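PDB 6LBK: Poly(A) RNA polymerase GLD2 from Rattus norvegicus, which probably adds successive AMP units from ATP to the 3' ends of selected cytoplasmic mRNAs and a single nucleotide to certain microRNAs. Local coordinates for residues K71-C76 with V172-N177; R77-R82 with S147-R152; V96-N101 with V206-A211. The protein carries 1 engineered substitution. All blocks are in the same frame, centred on the assembly; numbering follows the deposited sequence.

Overall arrangement
From the N terminus, helix 67-85 supplies 71-76 for interaction 1 and the adjoining 77-82 for interaction 2. Interaction 2 closes first, at 147-152, where the chain enters edge strand 150-156 of the five-stranded sheet; interaction 1 closes a wider loop around it at 172-177, the central strand. Together they lay one helix across the sheet, their centres 9 Å apart. Interaction 3 starts within both loops, at 96-101, and closes beyond them at 206-211, so it crosses both; it ties the loop after strand 91-96 to helix 200-213. It touches interaction 1 through Lys73 and Ser99 but stays about 7 Å, nearest atoms, from interaction 2.

Interaction 1. Residues K71-C76 with V172-N177. Engineered in segment 172-177: Ala175 (natural residue Asp).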
loop_
_atom_site.group_PDB
_atom_site.type_symbol
_atom_site.label_atom_id
_atom_site.label_comp_id
_atom_site.label_asym_id
_atom_site.label_seq_id
_atom_site.Cartn_x
_atom_site.Cartn_y
_atom_site.Cartn_z
ATOM N N LYS A 71 -2.082 -4.054 17.858
ATOM C CA LYS A 71 -2.071 -3.471 19.189
ATOM C C LYS A 71 -0.658 -3.083 19.610
ATOM O O LYS A 71 -0.475 -2.042 20.240
ATOM C CB LYS A 71 -2.700 -4.432 20.188
ATOM C CG LYS A 71 -4.201 -4.603 19.973
ATOM C CD LYS A 71 -4.804 -5.632 20.924
ATOM C CE LYS A 71 -6.241 -5.949 20.545
ATOM N NZ LYS A 71 -6.789 -7.057 21.368
ATOM N N LYS A 72 0.355 -3.896 19.270
ATOM C CA LYS A 72 1.736 -3.515 19.599
ATOM C C LYS A 72 2.169 -2.273 18.824
ATOM O O LYS A 72 2.880 -1.400 19.356
ATOM C CB LYS A 72 2.701 -4.670 19.346
ATOM C CG LYS A 72 2.938 -5.547 20.582
ATOM C CD LYS A 72 2.867 -4.751 21.917
ATOM C CE LYS A 72 4.164 -4.006 22.378
ATOM N NZ LYS A 72 3.946 -3.328 23.739
ATOM N N LYS A 73 1.715 -2.155 17.577
ATOM C CA LYS A 73 2.010 -0.944 16.817
ATOM C C LYS A 73 1.271 0.273 17.386
ATOM O O LYS A 73 1.821 1.382 17.412
ATOM C CB LYS A 73 1.687 -1.171 15.336
ATOM C CG LYS A 73 2.601 -2.210 14.687
ATOM C CD LYS A 73 2.290 -2.337 13.230
ATOM C CE LYS A 73 3.037 -3.459 12.608
ATOM N NZ LYS A 73 2.673 -3.510 11.172
ATOM N N GLU A 74 0.030 0.091 17.844
ATOM C CA GLU A 74 -0.712 1.216 18.385
ATOM C C GLU A 74 -0.145 1.655 19.746
ATOM O O GLU A 74 -0.120 2.854 20.057
ATOM C CB GLU A 74 -2.196 0.852 18.482
ATOM C CG GLU A 74 -2.971 1.819 19.369
ATOM C CD GLU A 74 -3.059 3.201 18.758
ATOM O OE1 GLU A 74 -3.135 3.275 17.515
ATOM O OE2 GLU A 74 -3.035 4.202 19.513
ATOM N N LEU A 75 0.299 0.694 20.571
ATOM C CA LEU A 75 0.952 1.022 21.837
ATOM C C LEU A 75 2.244 1.777 21.588
ATOM O O LEU A 75 2.561 2.745 22.299
ATOM C CB LEU A 75 1.246 -0.255 22.615
ATOM C CG LEU A 75 0.023 -1.000 23.079
ATOM C CD1 LEU A 75 0.419 -2.360 23.645
ATOM C CD2 LEU A 75 -0.667 -0.118 24.105
ATOM N N CYS A 76 2.979 1.380 20.545
ATOM C CA CYS A 76 4.179 2.127 20.194
ATOM C C CYS A 76 3.847 3.534 19.682
ATOM O O CYS A 76 4.541 4.502 20.025
ATOM C CB CYS A 76 4.984 1.336 19.177
ATOM S SG CYS A 76 6.489 2.189 18.743
ATOM N N VAL A 172 9.347 -4.414 16.227
ATOM C CA VAL A 172 8.746 -4.067 14.933
ATOM C C VAL A 172 9.482 -2.877 14.326
ATOM O O VAL A 172 9.851 -1.925 15.031
ATOM C CB VAL A 172 7.225 -3.779 15.042
ATOM C CG1 VAL A 172 6.723 -2.926 13.899
ATOM C CG2 VAL A 172 6.432 -5.075 15.062
ATOM N N GLU A 173 9.690 -2.937 13.013
ATOM C CA GLU A 173 10.303 -1.847 12.268
ATOM C C GLU A 173 9.270 -0.791 11.894
ATOM O O GLU A 173 8.148 -1.109 11.497
ATOM C CB GLU A 173 10.968 -2.397 11.009
ATOM C CG GLU A 173 11.888 -1.424 10.299
ATOM C CD GLU A 173 13.298 -1.426 10.883
ATOM O OE1 GLU A 173 14.071 -0.490 10.567
ATOM O OE2 GLU A 173 13.632 -2.362 11.653
ATOM N N PHE A 174 9.660 0.470 12.031
ATOM C CA PHE A 174 8.803 1.620 11.810
ATOM C C PHE A 174 9.505 2.620 10.912
ATOM O O PHE A 174 10.739 2.721 10.893
ATOM C CB PHE A 174 8.437 2.356 13.129
ATOM C CG PHE A 174 7.343 1.705 13.915
ATOM C CD1 PHE A 174 6.019 1.852 13.526
ATOM C CD2 PHE A 174 7.633 0.975 15.041
ATOM C CE1 PHE A 174 4.999 1.261 14.256
ATOM C CE2 PHE A 174 6.627 0.382 15.773
ATOM C CZ PHE A 174 5.298 0.523 15.376
ATOM N N ALA A 175 8.688 3.393 10.211
ATOM C CA ALA A 175 9.114 4.505 9.379
ATOM C C ALA A 175 8.253 5.707 9.737
ATOM O O ALA A 175 7.033 5.661 9.579
ATOM C CB ALA A 175 8.964 4.145 7.899
ATOM N N LEU A 176 8.880 6.771 10.211
ATOM C CA LEU A 176 8.189 7.977 10.634
ATOM C C LEU A 176 8.547 9.105 9.683
ATOM O O LEU A 176 9.728 9.315 9.391
ATOM C CB LEU A 176 8.567 8.331 12.081
ATOM C CG LEU A 176 7.871 9.535 12.711
ATOM C CD1 LEU A 176 7.728 9.299 14.197
ATOM C CD2 LEU A 176 8.654 10.813 12.470
ATOM N N ASN A 177 7.538 9.816 9.191
ATOM C CA ASN A 177 7.767 11.017 8.402
ATOM C C ASN A 177 7.086 12.183 9.090
ATOM O O ASN A 177 6.316 12.005 10.035
ATOM C CB ASN A 177 7.273 10.859 6.955
ATOM C CG ASN A 177 5.772 10.821 6.849
ATOM O OD1 ASN A 177 5.091 11.824 7.073
ATOM N ND2 ASN A 177 5.235 9.650 6.494
#
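Lys73 and Val172 mark the closest backbone approach, with their CA atoms 7.7 Å apart, where a turn of helix 67-85 passes over strand 172-178. The axes of the two short segments come within 10.3 Å at an angle of 51°, a helix-on-sheet packing bridged mainly by side chains. Phe174 points toward the helix and gives the largest share of the buried surface, with Lys73 next. Its CZ reaches the helix backbone at the ring edge, in plane, 3.9 Å from Lys73 CA, while Cys76 leans in obliquely. Cys76 SG stands anti to its own backbone N (chi1 -179°), which brings it 3.5 Å from Phe174 CE2. The sulfur is 4.2 Å from the ring centroid and 42° off the normal, a sulfur-aromatic contact that is neither face-on nor edge-on. On the other side of the ring plane Val172 CG1 sits 3.8 Å above it, displaced toward the rim, so the strand's own side chain and the helix cysteine flank the ring. The extended chain of Lys73 runs past this cluster at about a right angle to Val172, its CE 3.9 Å from Val172 CG1. Phe165 of the adjacent strand also meets the Phe174 ring. The interface is therefore apolar, made of methylenes, a valine methyl, a thiol and a ring, and the lysine's charge is delivered beyond it: Lys73 NZ bonds Ser108 O, next to the predicted magnesium ligand Asp109, so a buried ammonium finds its main partner in a backbone carbonyl.

Interaction 2. Residues R77-R82 with S147-R152; sequences RAQLQR and SGYIER
Gln79 is the first residue of 77-82 to meet the other segment: its CG lies 3.6 Å from Tyr149 OH. The glutamine chain leaves anti to its backbone N (chi1 171°), which carries CG to the phenol oxygen, and the bend at chi2 then turns the amide, whose plane lies 79° from that of the ring. Amide and hydroxyl share an acceptor, since Gln79 NE2 and Tyr149 OH both bond Glu83 OE1 one turn further along. With an alanine here, Glu83 would probably lose one of these two partners and the tyrosine hydroxyl the methylene packed beside it. Next comes Leu80, whose CD2 touches two residues: it is 3.6 Å from Tyr149 OH and 3.5 Å from Ile150 CD1. Leucine and isoleucine meet tip to tip, whereas Leu80 and Tyr149 lie alongside with their chains running opposite ways. At the end of the segment Arg82 NE turns back to Gln79 OE1 in a weak bond of 3.4 Å. Leu80 and Ile150 also both touch Phe142 of helix 128-144 and Phe165 of strand 162-167, so this pair lies where helix 67-85, helix 128-144 and the edge of the sheet come together.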
loop_
_atom_site.group_PDB
_atom_site.type_symbol
_atom_site.label_atom_id
_atom_site.label_comp_id
_atom_site.label_asym_id
_atom_site.label_seq_id
_atom_site.Cartn_x
_atom_site.Cartn_y
_atom_site.Cartn_z
ATOM N N ARG A 77 2.783 3.666 18.870
ATOM C CA ARG A 77 2.370 4.969 18.348
ATOM C C ARG A 77 1.980 5.926 19.472
ATOM O O ARG A 77 2.414 7.085 19.499
ATOM C CB ARG A 77 1.184 4.813 17.394
ATOM C CG ARG A 77 0.763 6.143 16.793
ATOM C CD ARG A 77 -0.709 6.255 16.509
ATOM N NE ARG A 77 -1.527 6.070 17.699
ATOM C CZ ARG A 77 -1.719 7.020 18.606
ATOM N NH1 ARG A 77 -1.121 8.198 18.450
ATOM N NH2 ARG A 77 -2.494 6.800 19.659
ATOM N N ALA A 78 1.145 5.463 20.401
ATOM C CA ALA A 78 0.745 6.306 21.524
ATOM C C ALA A 78 1.933 6.683 22.415
ATOM O O ALA A 78 2.060 7.851 22.821
ATOM C CB ALA A 78 -0.329 5.595 22.329
ATOM N N GLN A 79 2.835 5.726 22.712
ATOM C CA GLN A 79 3.991 6.069 23.554
ATOM C C GLN A 79 4.889 7.078 22.861
ATOM O O GLN A 79 5.399 8.005 23.488
ATOM C CB GLN A 79 4.807 4.825 23.933
ATOM C CG GLN A 79 6.139 5.126 24.620
ATOM C CD GLN A 79 5.974 5.750 26.028
ATOM O OE1 GLN A 79 4.986 5.511 26.721
ATOM N NE2 GLN A 79 6.958 6.525 26.451
ATOM N N LEU A 80 5.094 6.920 21.568
ATOM C CA LEU A 80 5.949 7.861 20.875
ATOM C C LEU A 80 5.284 9.225 20.746
ATOM O O LEU A 80 5.968 10.244 20.795
ATOM C CB LEU A 80 6.351 7.293 19.519
ATOM C CG LEU A 80 7.386 6.178 19.664
ATOM C CD1 LEU A 80 7.928 5.790 18.298
ATOM C CD2 LEU A 80 8.537 6.585 20.598
ATOM N N GLN A 81 3.968 9.281 20.537
ATOM C CA GLN A 81 3.321 10.584 20.495
ATOM C C GLN A 81 3.534 11.326 21.806
ATOM O O GLN A 81 3.965 12.482 21.829
ATOM C CB GLN A 81 1.836 10.441 20.246
ATOM C CG GLN A 81 1.196 11.783 20.226
ATOM C CD GLN A 81 -0.244 11.664 19.938
ATOM O OE1 GLN A 81 -0.639 11.280 18.825
ATOM N NE2 GLN A 81 -1.070 11.979 20.931
ATOM N N ARG A 82 3.227 10.658 22.911
ATOM C CA ARG A 82 3.521 11.199 24.223
ATOM C C ARG A 82 4.968 11.667 24.291
ATOM O O ARG A 82 5.266 12.770 24.770
ATOM C CB ARG A 82 3.234 10.102 25.239
ATOM C CG ARG A 82 3.185 10.478 26.644
ATOM C CD ARG A 82 2.655 9.278 27.327
ATOM N NE ARG A 82 3.683 8.395 27.868
ATOM C CZ ARG A 82 4.114 8.457 29.127
ATOM N NH1 ARG A 82 5.031 7.596 29.548
ATOM N NH2 ARG A 82 3.629 9.379 29.957
ATOM N N SER A 147 16.885 5.902 23.551
ATOM C CA SER A 147 17.712 4.749 23.215
ATOM C C SER A 147 17.398 3.493 24.025
ATOM O O SER A 147 17.854 2.409 23.638
ATOM C CB SER A 147 19.180 5.120 23.398
ATOM O OG SER A 147 19.489 5.311 24.766
ATOM N N GLY A 148 16.636 3.596 25.120
ATOM C CA GLY A 148 16.342 2.416 25.923
ATOM C C GLY A 148 15.429 1.406 25.245
ATOM O O GLY A 148 15.507 0.205 25.528
ATOM N N TYR A 149 14.561 1.865 24.344
ATOM C CA TYR A 149 13.625 0.949 23.708
ATOM C C TYR A 149 13.441 1.246 22.226
ATOM O O TYR A 149 12.502 0.723 21.610
ATOM C CB TYR A 149 12.274 1.002 24.421
ATOM C CG TYR A 149 11.580 2.335 24.314
ATOM C CD1 TYR A 149 11.902 3.381 25.160
ATOM C CD2 TYR A 149 10.588 2.536 23.363
ATOM C CE1 TYR A 149 11.259 4.596 25.062
ATOM C CE2 TYR A 149 9.938 3.743 23.259
ATOM C CZ TYR A 149 10.270 4.767 24.118
ATOM O OH TYR A 149 9.611 5.964 24.007
ATOM N N ILE A 150 14.296 2.072 21.637
ATOM C CA ILE A 150 14.209 2.448 20.239
ATOM C C ILE A 150 15.578 2.181 19.621
ATOM O O ILE A 150 16.539 2.916 19.892
ATOM C CB ILE A 150 13.794 3.915 20.086
ATOM C CG1 ILE A 150 12.332 4.063 20.465
ATOM C CG2 ILE A 150 13.978 4.410 18.679
ATOM C CD1 ILE A 150 11.800 5.407 20.123
ATOM N N GLU A 151 15.675 1.121 18.809
ATOM C CA GLU A 151 16.941 0.644 18.265
ATOM C C GLU A 151 17.250 1.283 16.928
ATOM O O GLU A 151 16.357 1.462 16.090
ATOM C CB GLU A 151 16.956 -0.874 18.088
ATOM C CG GLU A 151 17.437 -1.648 19.288
ATOM C CD GLU A 151 17.662 -3.124 18.983
ATOM O OE1 GLU A 151 17.488 -3.530 17.806
ATOM O OE2 GLU A 151 18.020 -3.877 19.917
ATOM N N ARG A 152 18.527 1.608 16.727
ATOM C CA ARG A 152 19.110 1.984 15.442
ATOM C C ARG A 152 18.258 2.991 14.641
ATOM O O ARG A 152 17.872 2.693 13.506
ATOM C CB ARG A 152 19.366 0.727 14.618
ATOM C CG ARG A 152 20.409 -0.210 15.191
ATOM C CD ARG A 152 20.619 -1.397 14.253
ATOM N NE ARG A 152 21.766 -2.216 14.631
ATOM C CZ ARG A 152 22.203 -3.265 13.936
ATOM N NH1 ARG A 152 21.587 -3.636 12.820
ATOM N NH2 ARG A 152 23.258 -3.945 14.356
#

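Interaction 3. Residues V96-N101 with V206-A211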
loop_
_atom_site.group_PDB
_atom_site.type_symbol
_atom_site.label_atom_id
_atom_site.label_comp_id
_atom_site.label_asym_id
_atom_site.label_seq_id
_atom_site.Cartn_x
_atom_site.Cartn_y
_atom_site.Cartn_z
ATOM N N VAL A 96 -0.375 5.121 9.704
ATOM C CA VAL A 96 -0.754 5.235 8.300
ATOM C C VAL A 96 -0.244 4.007 7.532
ATOM O O VAL A 96 0.594 3.244 8.016
ATOM C CB VAL A 96 -0.182 6.530 7.685
ATOM C CG1 VAL A 96 -0.793 7.742 8.342
ATOM C CG2 VAL A 96 1.343 6.566 7.854
ATOM N N GLY A 97 -0.776 3.802 6.325
ATOM C CA GLY A 97 -0.249 2.759 5.459
ATOM C C GLY A 97 -0.777 1.365 5.767
ATOM O O GLY A 97 -1.906 1.184 6.240
ATOM N N SER A 98 0.073 0.360 5.494
ATOM C CA SER A 98 -0.328 -1.039 5.648
ATOM C C SER A 98 -0.833 -1.366 7.048
ATOM O O SER A 98 -1.701 -2.238 7.204
ATOM C CB SER A 98 0.837 -1.938 5.303
ATOM O OG SER A 98 1.192 -1.732 3.939
ATOM N N SER A 99 -0.298 -0.701 8.081
ATOM C CA SER A 99 -0.745 -0.982 9.441
ATOM C C SER A 99 -2.229 -0.706 9.611
ATOM O O SER A 99 -2.911 -1.414 10.359
ATOM C CB SER A 99 0.075 -0.172 10.433
ATOM O OG SER A 99 1.447 -0.469 10.240
ATOM N N LEU A 100 -2.775 0.231 8.852
ATOM C CA LEU A 100 -4.163 0.596 9.052
ATOM C C LEU A 100 -5.029 0.594 7.794
ATOM O O LEU A 100 -6.254 0.591 7.931
ATOM C CB LEU A 100 -4.218 1.980 9.718
ATOM C CG LEU A 100 -5.108 2.076 10.939
ATOM C CD1 LEU A 100 -4.923 0.873 11.872
ATOM C CD2 LEU A 100 -4.669 3.355 11.625
ATOM N N ASN A 101 -4.455 0.525 6.590
ATOM C CA ASN A 101 -5.251 0.599 5.364
ATOM C C ASN A 101 -5.943 -0.716 5.008
ATOM O O ASN A 101 -6.514 -0.811 3.923
ATOM C CB ASN A 101 -4.376 1.051 4.180
ATOM C CG ASN A 101 -3.346 0.007 3.766
ATOM O OD1 ASN A 101 -3.434 -1.154 4.150
ATOM N ND2 ASN A 101 -2.337 0.436 3.030
ATOM N N VAL A 206 -1.740 -11.755 -1.493
ATOM C CA VAL A 206 -0.958 -12.718 -2.269
ATOM C C VAL A 206 -0.129 -11.995 -3.317
ATOM O O VAL A 206 1.006 -12.381 -3.608
ATOM C CB VAL A 206 -1.869 -13.781 -2.914
ATOM C CG1 VAL A 206 -2.772 -13.154 -4.013
ATOM C CG2 VAL A 206 -1.024 -14.893 -3.487
ATOM N N ILE A 207 -0.660 -10.903 -3.859
ATOM C CA ILE A 207 0.047 -10.142 -4.875
ATOM C C ILE A 207 1.239 -9.384 -4.279
ATOM O O ILE A 207 2.315 -9.324 -4.891
ATOM C CB ILE A 207 -0.968 -9.228 -5.571
ATOM C CG1 ILE A 207 -1.869 -10.104 -6.476
ATOM C CG2 ILE A 207 -0.276 -8.151 -6.322
ATOM C CD1 ILE A 207 -2.971 -9.349 -7.215
ATOM N N LYS A 208 1.090 -8.823 -3.073
ATOM C CA LYS A 208 2.232 -8.220 -2.379
ATOM C C LYS A 208 3.322 -9.259 -2.118
ATOM O O LYS A 208 4.503 -9.015 -2.387
ATOM C CB LYS A 208 1.784 -7.601 -1.053
ATOM C CG LYS A 208 1.354 -6.151 -1.085
ATOM C CD LYS A 208 0.971 -5.758 0.320
ATOM C CE LYS A 208 0.625 -4.301 0.448
ATOM N NZ LYS A 208 0.906 -3.810 1.831
ATOM N N LYS A 209 2.947 -10.423 -1.572
ATOM C CA LYS A 209 3.951 -11.460 -1.333
ATOM C C LYS A 209 4.604 -11.880 -2.641
ATOM O O LYS A 209 5.821 -12.082 -2.703
ATOM C CB LYS A 209 3.342 -12.679 -0.626
ATOM C CG LYS A 209 2.824 -12.421 0.806
ATOM C CD LYS A 209 3.953 -11.923 1.715
ATOM C CE LYS A 209 3.495 -11.677 3.142
ATOM N NZ LYS A 209 4.560 -11.013 3.962
ATOM N N TRP A 210 3.810 -11.987 -3.703
ATOM C CA TRP A 210 4.334 -12.379 -5.001
ATOM C C TRP A 210 5.369 -11.379 -5.497
ATOM O O TRP A 210 6.499 -11.756 -5.842
ATOM C CB TRP A 210 3.175 -12.509 -5.996
ATOM C CG TRP A 210 3.650 -12.630 -7.348
ATOM C CD1 TRP A 210 4.133 -13.759 -7.958
ATOM C CD2 TRP A 210 3.742 -11.584 -8.304
ATOM N NE1 TRP A 210 4.503 -13.477 -9.250
ATOM C CE2 TRP A 210 4.274 -12.148 -9.491
ATOM C CE3 TRP A 210 3.409 -10.216 -8.285
ATOM C CZ2 TRP A 210 4.490 -11.396 -10.637
ATOM C CZ3 TRP A 210 3.624 -9.468 -9.428
ATOM C CH2 TRP A 210 4.157 -10.065 -10.596
ATOM N N ALA A 211 4.996 -10.094 -5.543
ATOM C CA ALA A 211 5.927 -9.071 -5.996
ATOM C C ALA A 211 7.176 -9.017 -5.119
ATOM O O ALA A 211 8.295 -8.864 -5.629
ATOM C CB ALA A 211 5.246 -7.709 -6.018
#
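This is a sparse polar contact between two partly exposed residues near the middle of the chain, beside the predicted metal site, in which Lys208 of helix 200-213 extends to Ser98 in the loop between strands 91-96 and 110-116. Gly97 and Ser98 fit the glycine-serine signature of the polymerase beta-like nucleotidyltransferase fold, a short turn that precedes the paired aspartates; here those are Asp109 and Asp111, predicted ligands of the catalytic magnesium. The side chain of Ser98 lies about 5 Å from that of Asp111. In related enzymes the serine of this turn helps hold the nucleotide's phosphates, and the placement of Ser98 is consistent with that. The buried area of 58 Å² comes almost wholly from the two residues that touch. The CA atoms of Ser98 and Lys208 stand 11.1 Å apart, a gap spanned by the lysine chain, extended beyond CG. Lys208 NZ ends 3.0 Å from Ser98 OG, while its hydrogen bond to Phe103 O anchors the ammonium to the same loop. Ser98 itself is set by the tight backbone of its turn: Gly97, at a positive phi of 82°, offers its O to both Leu100 N at 2.9 Å and Asn101 N at 2.7 Å.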